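Local coordinates for protein CocE/NonD family hydrolase (Staphylococcus aureus subsp. aureus COL, PDB 3III) that probably hydrolyses ester or amide bonds as an alpha/beta-hydrolase enzyme of the CocE/NonD family, its natural substrate being unassigned, at residues A[177-182]-A[258-263]; A[144-149]-A[173-178]. One frame throughout, in Å; residues are numbered along the deposited sequence. Where two conformers were deposited one is given.

Interaction 1. Residues A[177-182]-A[258-263]; sequences WVASLN and IKTPLL
Ile-258 lies against the last turn of helix 170-179, where Ala-179 offers little more than a methyl group. Three carbons of the isoleucine, CG1, CG2 and CD1, gather round Ala-179 CB, the nearest being CG1 at 3.9 Å. With CG1 anti to its own carbonyl carbon (chi1 -64°), that branch also reaches the backbone beside Ala-179, 3.7 Å from Ser-180 N. Ala-179 has just one side-chain carbon, which is consistent with the close approach of the backbones, where the CA atoms of Ser-180 and Ile-258 are 4.8 Å apart.

A type I turn from Ala-179 to Asn-182 carries the chain on, and Asn-182 has positive phi. In the conformer described, the Asn-182 and Lys-259 side chains cross at about a right angle, with OD1 3.5 Å from Lys-259 N and 3.7 Å from Lys-259 CB, a contact rather than a hydrogen bond. The polar grip comes from ND2, bonded to O of Gln-257, the residue before Ile-258; a second conformer was modelled, which makes this detail less certain. Met-189 and Trp-176 also border the apolar patch. The chemistry thus divides in two, with buried carbon packing at Ala-179 and an amide anchored to the neighbouring backbone at its margin.

Interaction 2. Residues A[144-149]-A[173-178]; sequences EDYYEV and VTQWWV
Tyr-146 and Val-178 carry a crossed-helix contact in the alpha/beta-hydrolase core, where helix 140-154 meets helix 170-179, the helix that follows strand 162-168 and so probably leads away from the nucleophile elbow of this fold. The two segment axes pass 9.4 Å apart and cross at -82°, close to perpendicular, so that the contact is concentrated on a few side chains instead of running along the helices.

Val-178 uses its two methyls differently. CG1 sits over one face of the Tyr-146 ring in a CH-pi contact, 4.1 Å from the ring centroid and 19° off the normal, displaced toward the rim on the CD1 side. CG2 turns to the other helix itself, packing against Tyr-146 CB at 3.7 Å and approaching Tyr-147 N to 3.3 Å, a tight fit against the backbone.

The tyrosine reaches across because its CG is anti to the backbone N (chi1 -158°), which carries the ring toward the facing helix. There CD1 passes 3.5 Å from Thr-174 O, and the CE1 corner lies beside Thr-174 OG1. A water joins the two hydroxyls, 2.7 Å from Tyr-146 OH and 3.0 Å from Thr-174 OG1, bridging polar groups that do not bond directly. Thr-174 OG1 also lies within hydrogen-bonding reach of Ala-73 O and Tyr-170 O; its single proton must be shared or alternate between acceptors, but both carbonyls help to place the hydroxyl.

Both helices also pack on the central sheet. Tyr-146 rests on Met-71 and Ala-73 of strand 67-74, Val-178 also touches Ile-150 of helix 140-154, and Gln-175 and Trp-176 of helix 170-179 pack against Met-189 and Pro-191 of strand 186-192.

Overall arrangement
Along the chain, interaction 2 comes first: helix 140-154 leads through strand 162-168 into helix 170-179, and the contact closes this short excursion of 23 residues between its segments. Interaction 1 starts on the same helix and closes a much longer one of 75 residues, which runs through strand 186-192 and several helices before reaching the loop ahead of strand 262-267. The two loops neither nest nor cross; they follow one another, overlapping at Trp-177 and Val-178. Helix 170-179 is therefore the common post, held to helix 140-154 and to the 258-263 approach. Leu-181 against Tyr-147, and Ile-258 against Trp-176, join the two contacts directly.

Interaction 1. Residues A[177-182]-A[258-263]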
loop_
_atom_site.group_PDB
_atom_site.type_symbol
_atom_site.label_atom_id
_atom_site.label_comp_id
_atom_site.label_asym_id
_atom_site.label_seq_id
_atom_site.Cartn_x
_atom_site.Cartn_y
_atom_site.Cartn_z
ATOM N N TRP A 177 -1.914 -6.404 -11.024
ATOM C CA TRP A 177 -2.391 -6.303 -12.407
ATOM C C TRP A 177 -2.018 -7.510 -13.319
ATOM O O TRP A 177 -2.907 -8.178 -13.862
ATOM C CB TRP A 177 -1.983 -4.950 -13.048
ATOM C CG TRP A 177 -3.091 -3.926 -12.872
ATOM C CD1 TRP A 177 -3.082 -2.822 -12.067
ATOM C CD2 TRP A 177 -4.380 -3.942 -13.508
ATOM N NE1 TRP A 177 -4.260 -2.165 -12.170
ATOM C CE2 TRP A 177 -5.087 -2.829 -13.033
ATOM C CE3 TRP A 177 -5.010 -4.801 -14.409
ATOM C CZ2 TRP A 177 -6.390 -2.552 -13.444
ATOM C CZ3 TRP A 177 -6.291 -4.521 -14.828
ATOM C CH2 TRP A 177 -6.967 -3.411 -14.360
ATOM N N VAL A 178 -0.728 -7.773 -13.494
ATOM C CA VAL A 178 -0.341 -8.837 -14.469
ATOM C C VAL A 178 -0.831 -10.218 -13.997
ATOM O O VAL A 178 -1.260 -11.055 -14.793
ATOM C CB VAL A 178 1.174 -8.800 -14.787
ATOM C CG1 VAL A 178 2.035 -9.384 -13.636
ATOM C CG2 VAL A 178 1.460 -9.486 -16.101
ATOM N N ALA A 179 -0.832 -10.444 -12.690
ATOM C CA ALA A 179 -1.287 -11.731 -12.146
ATOM C C ALA A 179 -2.778 -11.974 -12.439
ATOM O O ALA A 179 -3.208 -13.141 -12.582
ATOM C CB ALA A 179 -1.001 -11.865 -10.634
ATOM N N SER A 180 -3.559 -10.893 -12.563
ATOM C CA SER A 180 -4.984 -11.043 -12.894
ATOM C C SER A 180 -5.193 -11.628 -14.330
ATOM O O SER A 180 -6.275 -12.115 -14.674
ATOM C CB SER A 180 -5.745 -9.710 -12.714
ATOM O OG SER A 180 -5.493 -8.812 -13.792
ATOM N N LEU A 181 -4.162 -11.533 -15.164
ATOM C CA LEU A 181 -4.170 -12.111 -16.500
ATOM C C LEU A 181 -3.645 -13.588 -16.562
ATOM O O LEU A 181 -3.683 -14.178 -17.605
ATOM C CB LEU A 181 -3.333 -11.218 -17.429
ATOM C CG LEU A 181 -3.696 -9.732 -17.546
ATOM C CD1 LEU A 181 -2.680 -8.998 -18.427
ATOM C CD2 LEU A 181 -5.172 -9.586 -18.076
ATOM N N ASN A 182 -3.101 -14.083 -15.449
ATOM C CA ASN A 182 -2.580 -15.442 -15.318
ATOM C C ASN A 182 -1.547 -15.825 -16.397
ATOM O O ASN A 182 -1.756 -16.763 -17.170
ATOM C CB ASN A 182 -3.748 -16.421 -15.289
ATOM C CG ASN A 182 -4.529 -16.299 -14.054
ATOM O OD1 ASN A 182 -4.068 -16.695 -12.981
ATOM N ND2 ASN A 182 -5.710 -15.671 -14.150
ATOM N N ILE A 258 -6.815 -13.898 -9.765
ATOM C CA ILE A 258 -5.416 -14.287 -9.441
ATOM C C ILE A 258 -5.376 -15.691 -8.847
ATOM O O ILE A 258 -6.060 -15.991 -7.821
ATOM C CB ILE A 258 -4.766 -13.293 -8.492
ATOM C CG1 ILE A 258 -4.657 -11.939 -9.177
ATOM C CG2 ILE A 258 -3.422 -13.780 -7.992
ATOM C CD1 ILE A 258 -4.120 -10.854 -8.222
ATOM N N LYS A 259 -4.585 -16.550 -9.473
ATOM C CA LYS A 259 -4.342 -17.912 -8.970
ATOM C C LYS A 259 -2.905 -18.233 -8.526
ATOM O O LYS A 259 -2.633 -19.315 -7.962
ATOM C CB LYS A 259 -4.752 -18.914 -10.051
ATOM C CG LYS A 259 -6.213 -18.782 -10.436
ATOM C CD LYS A 259 -6.493 -19.620 -11.706
ATOM C CE LYS A 259 -7.987 -19.935 -11.849
ATOM N NZ LYS A 259 -8.332 -20.324 -13.278
ATOM N N THR A 260 -1.988 -17.326 -8.839
ATOM C CA THR A 260 -0.528 -17.522 -8.653
ATOM C C THR A 260 -0.156 -17.601 -7.162
ATOM O O THR A 260 -0.663 -16.848 -6.364
ATOM C CB THR A 260 0.229 -16.321 -9.315
ATOM O OG1 THR A 260 -0.114 -16.247 -10.715
ATOM C CG2 THR A 260 1.742 -16.404 -9.161
ATOM N N PRO A 261 0.740 -18.536 -6.787
ATOM C CA PRO A 261 1.244 -18.536 -5.430
ATOM C C PRO A 261 1.752 -17.153 -5.006
ATOM O O PRO A 261 2.475 -16.471 -5.765
ATOM C CB PRO A 261 2.407 -19.520 -5.484
ATOM C CG PRO A 261 2.019 -20.520 -6.542
ATOM C CD PRO A 261 1.272 -19.662 -7.580
ATOM N N LEU A 262 1.391 -16.764 -3.808
ATOM C CA LEU A 262 1.366 -15.362 -3.396
ATOM C C LEU A 262 1.921 -15.130 -1.987
ATOM O O LEU A 262 1.516 -15.782 -1.048
ATOM C CB LEU A 262 -0.121 -14.895 -3.438
ATOM C CG LEU A 262 -0.467 -13.580 -2.758
ATOM C CD1 LEU A 262 0.267 -12.439 -3.499
ATOM C CD2 LEU A 262 -1.974 -13.294 -2.823
ATOM N N LEU A 263 2.895 -14.231 -1.894
ATOM C CA LEU A 263 3.406 -13.666 -0.665
ATOM C C LEU A 263 3.139 -12.151 -0.692
ATOM O O LEU A 263 3.768 -11.418 -1.431
ATOM C CB LEU A 263 4.907 -14.003 -0.503
ATOM C CG LEU A 263 5.601 -13.331 0.682
ATOM C CD1 LEU A 263 5.005 -13.721 2.061
ATOM C CD2 LEU A 263 7.135 -13.603 0.713
#

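Interaction 2. Residues A[144-149]-A[173-178]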
loop_
_atom_site.group_PDB
_atom_site.type_symbol
_atom_site.label_atom_id
_atom_site.label_comp_id
_atom_site.label_asym_id
_atom_site.label_seq_id
_atom_site.Cartn_x
_atom_site.Cartn_y
_atom_site.Cartn_z
ATOM N N GLU A 144 -0.942 -6.029 -19.793
ATOM C CA GLU A 144 -0.767 -6.855 -21.009
ATOM C C GLU A 144 0.679 -6.829 -21.513
ATOM O O GLU A 144 1.221 -7.874 -21.958
ATOM C CB GLU A 144 -1.775 -6.470 -22.091
ATOM C CG GLU A 144 -3.189 -6.927 -21.700
ATOM C CD GLU A 144 -4.232 -6.584 -22.728
ATOM O OE1 GLU A 144 -3.835 -6.317 -23.891
ATOM O OE2 GLU A 144 -5.444 -6.622 -22.381
ATOM N N ASP A 145 1.319 -5.655 -21.432
ATOM C CA ASP A 145 2.711 -5.519 -21.833
ATOM C C ASP A 145 3.613 -6.350 -20.901
ATOM O O ASP A 145 4.496 -7.059 -21.360
ATOM C CB ASP A 145 3.150 -4.055 -21.777
ATOM C CG ASP A 145 2.535 -3.192 -22.878
ATOM O OD1 ASP A 145 2.079 -3.736 -23.892
ATOM O OD2 ASP A 145 2.514 -1.956 -22.686
ATOM N N TYR A 146 3.374 -6.240 -19.595
ATOM C CA TYR A 146 4.087 -7.003 -18.555
ATOM C C TYR A 146 3.963 -8.519 -18.796
ATOM O O TYR A 146 4.954 -9.264 -18.782
ATOM C CB TYR A 146 3.534 -6.595 -17.174
ATOM C CG TYR A 146 4.429 -6.852 -15.941
ATOM C CD1 TYR A 146 4.074 -6.332 -14.705
ATOM C CD2 TYR A 146 5.556 -7.679 -15.981
ATOM C CE1 TYR A 146 4.846 -6.553 -13.578
ATOM C CE2 TYR A 146 6.328 -7.914 -14.844
ATOM C CZ TYR A 146 5.960 -7.338 -13.646
ATOM O OH TYR A 146 6.707 -7.516 -12.512
ATOM N N TYR A 147 2.760 -8.968 -19.115
ATOM C CA TYR A 147 2.545 -10.348 -19.447
ATOM C C TYR A 147 3.453 -10.796 -20.593
ATOM O O TYR A 147 4.065 -11.877 -20.503
ATOM C CB TYR A 147 1.095 -10.531 -19.825
ATOM C CG TYR A 147 0.580 -11.908 -20.222
ATOM C CD1 TYR A 147 1.003 -12.573 -21.388
ATOM C CD2 TYR A 147 -0.467 -12.464 -19.517
ATOM C CE1 TYR A 147 0.420 -13.794 -21.771
ATOM C CE2 TYR A 147 -1.033 -13.689 -19.891
ATOM C CZ TYR A 147 -0.600 -14.333 -20.999
ATOM O OH TYR A 147 -1.199 -15.529 -21.330
ATOM N N GLU A 148 3.542 -9.985 -21.659
ATOM C CA GLU A 148 4.437 -10.354 -22.765
ATOM C C GLU A 148 5.914 -10.526 -22.326
ATOM O O GLU A 148 6.636 -11.457 -22.809
ATOM C CB GLU A 148 4.312 -9.381 -23.958
ATOM C CG GLU A 148 2.959 -9.374 -24.650
ATOM C CD GLU A 148 3.009 -8.891 -26.099
ATOM O OE1 GLU A 148 3.700 -9.571 -26.873
ATOM O OE2 GLU A 148 2.364 -7.861 -26.447
ATOM N N VAL A 149 6.377 -9.670 -21.424
ATOM C CA VAL A 149 7.749 -9.728 -20.991
ATOM C C VAL A 149 7.986 -10.990 -20.125
ATOM O O VAL A 149 9.060 -11.631 -20.236
ATOM C CB VAL A 149 8.221 -8.414 -20.284
ATOM C CG1 VAL A 149 9.697 -8.507 -19.905
ATOM C CG2 VAL A 149 7.975 -7.155 -21.228
ATOM N N VAL A 173 1.959 -2.901 -7.385
ATOM C CA VAL A 173 0.649 -2.704 -8.043
ATOM C C VAL A 173 0.640 -3.402 -9.419
ATOM O O VAL A 173 -0.329 -4.087 -9.785
ATOM C CB VAL A 173 0.310 -1.200 -8.248
ATOM C CG1 VAL A 173 -1.085 -1.018 -8.969
ATOM C CG2 VAL A 173 0.382 -0.416 -6.938
ATOM N N THR A 174 1.735 -3.275 -10.164
ATOM C CA THR A 174 1.831 -3.921 -11.481
ATOM C C THR A 174 1.777 -5.455 -11.391
ATOM O O THR A 174 1.422 -6.108 -12.359
ATOM C CB THR A 174 3.080 -3.498 -12.244
ATOM O OG1 THR A 174 4.265 -3.705 -11.446
ATOM C CG2 THR A 174 3.025 -2.030 -12.655
ATOM N N GLN A 175 2.157 -6.008 -10.243
ATOM C CA GLN A 175 2.034 -7.482 -10.025
ATOM C C GLN A 175 0.597 -7.878 -9.817
ATOM O O GLN A 175 0.163 -8.848 -10.391
ATOM C CB GLN A 175 2.834 -7.923 -8.836
ATOM C CG GLN A 175 4.337 -7.654 -8.967
ATOM C CD GLN A 175 5.063 -8.214 -7.745
ATOM O OE1 GLN A 175 4.984 -9.418 -7.490
ATOM N NE2 GLN A 175 5.781 -7.343 -6.999
ATOM N N TRP A 176 -0.167 -7.132 -9.013
ATOM C CA TRP A 176 -1.582 -7.472 -8.898
ATOM C C TRP A 176 -2.200 -7.454 -10.289
ATOM O O TRP A 176 -2.967 -8.342 -10.665
ATOM C CB TRP A 176 -2.330 -6.471 -8.005
ATOM C CG TRP A 176 -1.938 -6.445 -6.538
ATOM C CD1 TRP A 176 -1.504 -5.338 -5.843
ATOM C CD2 TRP A 176 -2.016 -7.519 -5.574
ATOM N NE1 TRP A 176 -1.256 -5.675 -4.537
ATOM C CE2 TRP A 176 -1.617 -6.987 -4.328
ATOM C CE3 TRP A 176 -2.432 -8.874 -5.630
ATOM C CZ2 TRP A 176 -1.544 -7.762 -3.162
ATOM C CZ3 TRP A 176 -2.400 -9.627 -4.447
ATOM C CH2 TRP A 176 -1.955 -9.071 -3.234
ATOM N N TRP A 177 -1.914 -6.404 -11.024
ATOM C CA TRP A 177 -2.391 -6.303 -12.407
ATOM C C TRP A 177 -2.018 -7.510 -13.319
ATOM O O TRP A 177 -2.907 -8.178 -13.862
ATOM C CB TRP A 177 -1.983 -4.950 -13.048
ATOM C CG TRP A 177 -3.091 -3.926 -12.872
ATOM C CD1 TRP A 177 -3.082 -2.822 -12.067
ATOM C CD2 TRP A 177 -4.380 -3.942 -13.508
ATOM N NE1 TRP A 177 -4.260 -2.165 -12.170
ATOM C CE2 TRP A 177 -5.087 -2.829 -13.033
ATOM C CE3 TRP A 177 -5.010 -4.801 -14.409
ATOM C CZ2 TRP A 177 -6.390 -2.552 -13.444
ATOM C CZ3 TRP A 177 -6.291 -4.521 -14.828
ATOM C CH2 TRP A 177 -6.967 -3.411 -14.360
ATOM N N VAL A 178 -0.728 -7.773 -13.494
ATOM C CA VAL A 178 -0.341 -8.837 -14.469
ATOM C C VAL A 178 -0.831 -10.218 -13.997
ATOM O O VAL A 178 -1.260 -11.055 -14.793
ATOM C CB VAL A 178 1.174 -8.800 -14.787
ATOM C CG1 VAL A 178 2.035 -9.384 -13.636
ATOM C CG2 VAL A 178 1.460 -9.486 -16.101
HETATM O O HOH W 1 6.640 -5.395 -10.838
#